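Local coordinates for protein aminopeptidase P; XAA-pro aminopeptidase (Streptococcus thermophilus, PDB 3IL0) that probably acts as a metal-dependent aminopeptidase of the peptidase M24B family, the chain here being its N-terminal creatinase/prolidase-type domain, at residues F45-K48 against N49-L52; L54-S57 against R58-L61; A103-Q106 against A107-I111. All coordinates share one frame; numbering follows the deposited sequence.

All three contacts lie in the N-terminal creatinase/prolidase-type domain and follow one another along the chain. Contact 1 is the turn joining strands 42-47 and 51-55, neighbours in the mixed sheet. Contact 2 opens where strand 51-55 ends and leads into helix 60-66, so the two lie at opposite ends of that strand, their centres about 18 Å apart. Contact 3 is the body of helix 102-111, which connects strands 93-97 and 116-120 of the same sheet; its centre is about 20 Å from that of contact 1, across the centre of the chain, and about 24 Å from that of contact 2. All three are thus built round one mixed sheet.

Contact 1 (F45-K48 against N49-L52); sequences FITK and NRRL
The F45 ring is met obliquely by the L52 side chain, with F45 CD2 4.2 Å from L52 CD1. With CG anti to the backbone N (chi1 -174°), the ring leans away from strand 51-55 and packs on I82 and V86 of helix 78-88. The R50 guanidinium leads away from strand 42-47 to a salt bridge with D89; that of R51 donates through NH1 to the carbonyl of G69. On the sheet face that carries R51, the CG2 branch of I46 lies alongside the arginine's aliphatic stem, 4.2 Å from R51 CG.

Two backbone bonds pair F45 with L52: F45 N donates to L52 O at 3.1 Å and L52 N to F45 O at 2.9 Å. I46 and R51 form the adjoining non-hydrogen-bonded pair. Nearer the turn, T47 N donates to R50 O over 2.9 Å. The return bond goes to a side chain instead of a carbonyl. T47 OG1, placed between its backbone N and carbonyl carbon (chi1 78°), points across the bend and accepts from R50 N at 2.6 Å and from N49 N at 3.0 Å. This hydroxyl thus satisfies two successive peptide N-H groups, which would restrain the chain through K48 and N49. The K48 amine, leading away from the turn, bonds the carbonyl of L20.

The result is a tight antiparallel beta hairpin whose tip is closed by a threonine ST turn, within the mixed sheet of the alpha/beta domain.

Contact 2 (L54-S57 against R58-L61); sequences LTDS and RYTL
D56 and R58 meet in a turn, an Asx turn with a weak closing bond, that carries the chain from strand 51-55 into helix 60-66 of a beta-alpha-beta unit completed by strand 71-74. From D56 CB, the side chain rises between its own N and carbonyl carbon (chi1 63°), which swings CG over the following residues, 3.5 Å from R58 CD. One oxygen then faces the backbone: OD1 takes a bond of 3.0 Å from N of Y59, the N-cap residue of helix 60-66, nearly along the carboxylate C-O axis, and a weak one from R58 N. The same atom hangs above the centre of the Y59 ring, 3.4 Å from its plane. The other oxygen, OD2, forms a salt bridge with R58 NH1 at 3.0 Å; the N-H...O angle of 125° makes its hydrogen-bond part weak, and the carboxylate and guanidinium planes are 38° apart. R58 comes round because its chain bends at both chi2 and chi3, and Y59 CZ then lies over one face of its guanidinium. The arginine charge probably offsets the cost of setting a carboxylate on an aromatic face. T55 OG1, bonded to the carbonyl of N41, touches the ring at Y59 CD1, 3.3 Å away. D56 O also serves two donors from opposite faces of its plane: Y59 N at 3.3 Å, its N-H thus split with OD1, and T60 OG1 at 2.7 Å.

Contact 3 (A103-Q106 against A107-I111); sequences AYYQ and ALQAI
Helix 102-111 is the crossover of a beta-alpha-beta unit, leading from strand 93-97 to strand 116-120 of the same sheet, and within it Y104 meets L108 and Y105 meets Q109 one turn further on. Four successive i to i+4 bonds, received by the carbonyls of A103, Y104, Y105 and Q106, hold this part of the helix together; the bond from Q109 N to Y105 O measures 2.9 Å.

On the side facing the domain, the Y104 ring is approached obliquely by the CD1 branch of L108, which lies 3.8 Å from Y104 CE2. Both side chains continue into the interior, touching L24 of strand 22-25 and L79 of helix 78-88, and L108 also reaches L117. S101 OG, just before the helix, accepts a hydrogen bond from the backbone N-H of Y104.

The Y105 and Q109 pair is more polar. Y105, with CG anti to its backbone N (chi1 168°), carries its ring outward and forward toward the next turn, while the extended chain of Q109 runs across it. The methylene Q109 CG sits over one face, 4.0 Å from the Y105 ring centroid and 28° off the ring normal, a CH-pi contact. Beyond it the amide spreads over the hydroxyl side of the ring, its plane 33° from that of the ring, with Q109 CD 3.3 Å from Y105 CE2. Q109 OE1 ends 3.0 Å from Y105 OH. Both residues also rest on L117.

The two pairs divide the helix chemically: Y104 and L108 contribute an apolar contact continuous with the core, whereas Y105 and Q109 lay a methylene and an amide on a ring at the outer surface, with OE1 near OH.

Contact 1 (F45-K48 against N49-L52)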
loop_
_atom_site.group_PDB
_atom_site.type_symbol
_atom_site.label_atom_id
_atom_site.label_comp_id
_atom_site.label_asym_id
_atom_site.label_seq_id
_atom_site.Cartn_x
_atom_site.Cartn_y
_atom_site.Cartn_z
ATOM N N PHE A 45 -0.118 1.784 -1.300
ATOM C CA PHE A 45 1.227 1.802 -0.859
ATOM C C PHE A 45 1.345 3.019 0.050
ATOM O O PHE A 45 1.278 4.133 -0.434
ATOM C CB PHE A 45 2.189 1.883 -2.060
ATOM C CG PHE A 45 3.655 1.764 -1.684
ATOM C CD1 PHE A 45 4.199 0.546 -1.387
ATOM C CD2 PHE A 45 4.462 2.873 -1.615
ATOM C CE1 PHE A 45 5.543 0.427 -1.035
ATOM C CE2 PHE A 45 5.848 2.785 -1.262
ATOM C CZ PHE A 45 6.378 1.558 -0.987
ATOM N N ILE A 46 1.554 2.795 1.349
ATOM C CA ILE A 46 1.611 3.840 2.382
ATOM C C ILE A 46 3.022 3.899 2.990
ATOM O O ILE A 46 3.608 2.860 3.372
ATOM C CB ILE A 46 0.523 3.634 3.513
ATOM C CG1 ILE A 46 -0.878 3.694 2.905
ATOM C CG2 ILE A 46 0.597 4.724 4.634
ATOM C CD1 ILE A 46 -1.999 3.380 3.913
ATOM N N THR A 47 3.553 5.127 3.048
ATOM C CA THR A 47 4.816 5.446 3.724
ATOM C C THR A 47 4.560 6.421 4.951
ATOM O O THR A 47 3.425 6.846 5.209
ATOM C CB THR A 47 5.780 6.102 2.687
ATOM O OG1 THR A 47 5.412 7.474 2.497
ATOM C CG2 THR A 47 5.661 5.350 1.319
ATOM N N LYS A 48 5.611 6.762 5.686
ATOM C CA LYS A 48 5.480 7.770 6.704
ATOM C C LYS A 48 5.004 9.096 6.117
ATOM O O LYS A 48 4.352 9.849 6.828
ATOM C CB LYS A 48 6.767 7.937 7.454
ATOM C CG LYS A 48 6.920 6.789 8.459
ATOM C CD LYS A 48 8.128 6.924 9.322
ATOM C CE LYS A 48 8.516 5.582 9.927
ATOM N NZ LYS A 48 9.314 4.857 8.897
ATOM N N ASN A 49 5.274 9.348 4.821
ATOM C CA ASN A 49 4.854 10.554 4.211
ATOM C C ASN A 49 3.848 10.510 3.112
ATOM O O ASN A 49 3.280 11.530 2.900
ATOM C CB ASN A 49 6.071 11.380 3.886
ATOM C CG ASN A 49 6.732 11.843 5.168
ATOM O OD1 ASN A 49 6.026 12.410 6.054
ATOM N ND2 ASN A 49 7.988 11.506 5.365
ATOM N N ARG A 50 3.592 9.382 2.433
ATOM C CA ARG A 50 2.573 9.386 1.384
ATOM C C ARG A 50 1.563 8.303 1.570
ATOM O O ARG A 50 1.759 7.340 2.310
ATOM C CB ARG A 50 3.166 9.180 -0.009
ATOM C CG ARG A 50 4.525 9.729 -0.236
ATOM C CD ARG A 50 4.840 9.654 -1.749
ATOM N NE ARG A 50 6.137 10.252 -2.025
ATOM C CZ ARG A 50 6.359 11.443 -2.570
ATOM N NH1 ARG A 50 5.387 12.227 -2.912
ATOM N NH2 ARG A 50 7.597 11.884 -2.736
ATOM N N ARG A 51 0.485 8.447 0.832
ATOM C CA ARG A 51 -0.479 7.409 0.703
ATOM C C ARG A 51 -0.786 7.349 -0.767
ATOM O O ARG A 51 -1.277 8.334 -1.337
ATOM C CB ARG A 51 -1.727 7.746 1.490
ATOM C CG ARG A 51 -1.473 7.978 2.965
ATOM C CD ARG A 51 -2.759 7.916 3.743
ATOM N NE ARG A 51 -2.484 8.440 5.071
ATOM C CZ ARG A 51 -2.687 9.694 5.462
ATOM N NH1 ARG A 51 -3.246 10.587 4.660
ATOM N NH2 ARG A 51 -2.336 10.040 6.686
ATOM N N LEU A 52 -0.506 6.206 -1.391
ATOM C CA LEU A 52 -0.759 6.034 -2.795
ATOM C C LEU A 52 -1.877 5.051 -3.027
ATOM O O LEU A 52 -1.968 3.990 -2.386
ATOM C CB LEU A 52 0.496 5.537 -3.492
ATOM C CG LEU A 52 1.776 6.361 -3.388
ATOM C CD1 LEU A 52 2.840 5.738 -4.279
ATOM C CD2 LEU A 52 1.499 7.899 -3.740
#

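Contact 2 (L54-S57 against R58-L61)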
loop_
_atom_site.group_PDB
_atom_site.type_symbol
_atom_site.label_atom_id
_atom_site.label_comp_id
_atom_site.label_asym_id
_atom_site.label_seq_id
_atom_site.Cartn_x
_atom_site.Cartn_y
_atom_site.Cartn_z
ATOM N N LEU A 54 -3.397 3.021 -6.318
ATOM C CA LEU A 54 -3.023 2.800 -7.697
ATOM C C LEU A 54 -4.076 1.969 -8.403
ATOM O O LEU A 54 -4.397 0.858 -7.973
ATOM C CB LEU A 54 -1.608 2.158 -7.798
ATOM C CG LEU A 54 -0.436 2.902 -7.116
ATOM C CD1 LEU A 54 -0.024 2.232 -5.836
ATOM C CD2 LEU A 54 0.747 2.992 -8.022
ATOM N N THR A 55 -4.585 2.504 -9.511
ATOM C CA THR A 55 -5.529 1.769 -10.348
ATOM C C THR A 55 -5.428 2.099 -11.869
ATOM O O THR A 55 -4.721 3.021 -12.288
ATOM C CB THR A 55 -6.949 1.979 -9.805
ATOM O OG1 THR A 55 -7.838 1.065 -10.441
ATOM C CG2 THR A 55 -7.400 3.408 -10.013
ATOM N N ASP A 56 -6.115 1.294 -12.676
ATOM C CA ASP A 56 -6.230 1.492 -14.145
ATOM C C ASP A 56 -7.134 2.674 -14.569
ATOM O O ASP A 56 -7.750 3.364 -13.723
ATOM C CB ASP A 56 -6.755 0.219 -14.813
ATOM C CG ASP A 56 -8.164 -0.131 -14.355
ATOM O OD1 ASP A 56 -8.996 0.800 -14.169
ATOM O OD2 ASP A 56 -8.436 -1.349 -14.168
ATOM N N SER A 57 -7.212 2.878 -15.891
ATOM C CA SER A 57 -7.901 4.047 -16.489
ATOM C C SER A 57 -9.408 3.959 -16.283
ATOM O O SER A 57 -10.126 4.970 -16.267
ATOM C CB SER A 57 -7.583 4.163 -17.987
ATOM O OG SER A 57 -7.857 2.940 -18.634
ATOM N N ARG A 58 -9.855 2.734 -16.078
ATOM C CA ARG A 58 -11.246 2.459 -15.841
ATOM C C ARG A 58 -11.755 3.002 -14.481
ATOM O O ARG A 58 -12.856 3.558 -14.417
ATOM C CB ARG A 58 -11.455 0.957 -15.974
ATOM C CG ARG A 58 -10.846 0.403 -17.279
ATOM C CD ARG A 58 -10.226 -0.938 -17.062
ATOM N NE ARG A 58 -11.250 -1.957 -16.862
ATOM C CZ ARG A 58 -11.055 -3.125 -16.252
ATOM N NH1 ARG A 58 -9.867 -3.434 -15.743
ATOM N NH2 ARG A 58 -12.062 -3.990 -16.139
ATOM N N TYR A 59 -10.970 2.869 -13.403
ATOM C CA TYR A 59 -11.488 3.201 -12.057
ATOM C C TYR A 59 -10.942 4.494 -11.503
ATOM O O TYR A 59 -11.099 4.768 -10.314
ATOM C CB TYR A 59 -11.229 2.070 -11.062
ATOM C CG TYR A 59 -11.397 0.696 -11.644
ATOM C CD1 TYR A 59 -10.677 -0.367 -11.134
ATOM C CD2 TYR A 59 -12.264 0.453 -12.723
ATOM C CE1 TYR A 59 -10.810 -1.641 -11.658
ATOM C CE2 TYR A 59 -12.400 -0.814 -13.262
ATOM C CZ TYR A 59 -11.666 -1.862 -12.720
ATOM O OH TYR A 59 -11.774 -3.141 -13.205
ATOM N N THR A 60 -10.328 5.299 -12.361
ATOM C CA THR A 60 -9.651 6.498 -11.899
ATOM C C THR A 60 -10.633 7.562 -11.424
ATOM O O THR A 60 -10.398 8.188 -10.385
ATOM C CB THR A 60 -8.770 7.114 -13.002
ATOM O OG1 THR A 60 -8.045 6.072 -13.677
ATOM C CG2 THR A 60 -7.816 8.174 -12.403
ATOM N N LEU A 61 -11.712 7.773 -12.193
ATOM C CA LEU A 61 -12.741 8.767 -11.851
ATOM C C LEU A 61 -13.455 8.314 -10.588
ATOM O O LEU A 61 -13.421 9.024 -9.570
ATOM C CB LEU A 61 -13.752 8.980 -13.005
ATOM C CG LEU A 61 -13.253 9.573 -14.341
ATOM C CD1 LEU A 61 -14.173 9.175 -15.544
ATOM C CD2 LEU A 61 -13.061 11.092 -14.232
#

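Contact 3 (A103-Q106 against A107-I111)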
loop_
_atom_site.group_PDB
_atom_site.type_symbol
_atom_site.label_atom_id
_atom_site.label_comp_id
_atom_site.label_asym_id
_atom_site.label_seq_id
_atom_site.Cartn_x
_atom_site.Cartn_y
_atom_site.Cartn_z
ATOM N N ALA A 103 5.067 -17.243 -5.119
ATOM C CA ALA A 103 5.252 -16.704 -6.482
ATOM C C ALA A 103 5.159 -15.157 -6.501
ATOM O O ALA A 103 6.014 -14.460 -7.039
ATOM C CB ALA A 103 4.219 -17.322 -7.416
ATOM N N TYR A 104 4.156 -14.611 -5.828
ATOM C CA TYR A 104 4.034 -13.163 -5.765
ATOM C C TYR A 104 5.233 -12.555 -5.052
ATOM O O TYR A 104 5.783 -11.559 -5.467
ATOM C CB TYR A 104 2.712 -12.795 -5.072
ATOM C CG TYR A 104 2.467 -11.319 -5.014
ATOM C CD1 TYR A 104 1.875 -10.675 -6.081
ATOM C CD2 TYR A 104 2.853 -10.564 -3.917
ATOM C CE1 TYR A 104 1.671 -9.287 -6.082
ATOM C CE2 TYR A 104 2.637 -9.160 -3.880
ATOM C CZ TYR A 104 2.024 -8.544 -4.966
ATOM O OH TYR A 104 1.819 -7.198 -5.002
ATOM N N TYR A 105 5.657 -13.132 -3.942
ATOM C CA TYR A 105 6.915 -12.653 -3.318
ATOM C C TYR A 105 8.081 -12.700 -4.295
ATOM O O TYR A 105 8.876 -11.817 -4.280
ATOM C CB TYR A 105 7.259 -13.506 -2.131
ATOM C CG TYR A 105 8.625 -13.305 -1.607
ATOM C CD1 TYR A 105 8.909 -12.208 -0.866
ATOM C CD2 TYR A 105 9.624 -14.263 -1.783
ATOM C CE1 TYR A 105 10.134 -12.005 -0.331
ATOM C CE2 TYR A 105 10.888 -14.061 -1.257
ATOM C CZ TYR A 105 11.125 -12.926 -0.534
ATOM O OH TYR A 105 12.331 -12.623 0.024
ATOM N N GLN A 106 8.185 -13.720 -5.140
ATOM C CA GLN A 106 9.278 -13.775 -6.137
ATOM C C GLN A 106 9.180 -12.597 -7.073
ATOM O O GLN A 106 10.190 -12.009 -7.333
ATOM C CB GLN A 106 9.350 -15.063 -6.956
ATOM C CG GLN A 106 9.700 -16.261 -6.125
ATOM C CD GLN A 106 9.903 -17.551 -6.917
ATOM O OE1 GLN A 106 8.946 -18.162 -7.413
ATOM N NE2 GLN A 106 11.153 -18.011 -6.964
ATOM N N ALA A 107 7.984 -12.216 -7.528
ATOM C CA ALA A 107 7.845 -10.942 -8.311
ATOM C C ALA A 107 8.323 -9.706 -7.555
ATOM O O ALA A 107 9.030 -8.913 -8.120
ATOM C CB ALA A 107 6.451 -10.741 -8.785
ATOM N N LEU A 108 8.011 -9.577 -6.264
ATOM C CA LEU A 108 8.532 -8.464 -5.453
ATOM C C LEU A 108 10.035 -8.470 -5.316
ATOM O O LEU A 108 10.681 -7.375 -5.239
ATOM C CB LEU A 108 7.957 -8.442 -4.009
ATOM C CG LEU A 108 6.430 -8.214 -3.767
ATOM C CD1 LEU A 108 6.009 -8.494 -2.293
ATOM C CD2 LEU A 108 5.943 -6.833 -4.184
ATOM N N GLN A 109 10.614 -9.657 -5.163
ATOM C CA GLN A 109 12.078 -9.720 -5.062
ATOM C C GLN A 109 12.730 -9.189 -6.342
ATOM O O GLN A 109 13.743 -8.508 -6.264
ATOM C CB GLN A 109 12.598 -11.108 -4.826
ATOM C CG GLN A 109 12.663 -11.530 -3.383
ATOM C CD GLN A 109 13.270 -12.935 -3.239
ATOM O OE1 GLN A 109 14.053 -13.172 -2.340
ATOM N NE2 GLN A 109 12.908 -13.860 -4.132
ATOM N N ALA A 110 12.127 -9.452 -7.500
ATOM C CA ALA A 110 12.690 -8.956 -8.748
ATOM C C ALA A 110 12.470 -7.419 -8.825
ATOM O O ALA A 110 13.424 -6.626 -8.950
ATOM C CB ALA A 110 12.090 -9.711 -9.953
ATOM N N ILE A 111 11.240 -6.962 -8.654
ATOM C CA ILE A 111 10.974 -5.570 -8.821
ATOM C C ILE A 111 11.701 -4.706 -7.829
ATOM O O ILE A 111 12.056 -3.574 -8.149
ATOM C CB ILE A 111 9.517 -5.333 -8.720
ATOM C CG1 ILE A 111 8.866 -5.966 -9.958
ATOM C CG2 ILE A 111 9.247 -3.852 -8.617
ATOM C CD1 ILE A 111 7.406 -5.866 -10.038
#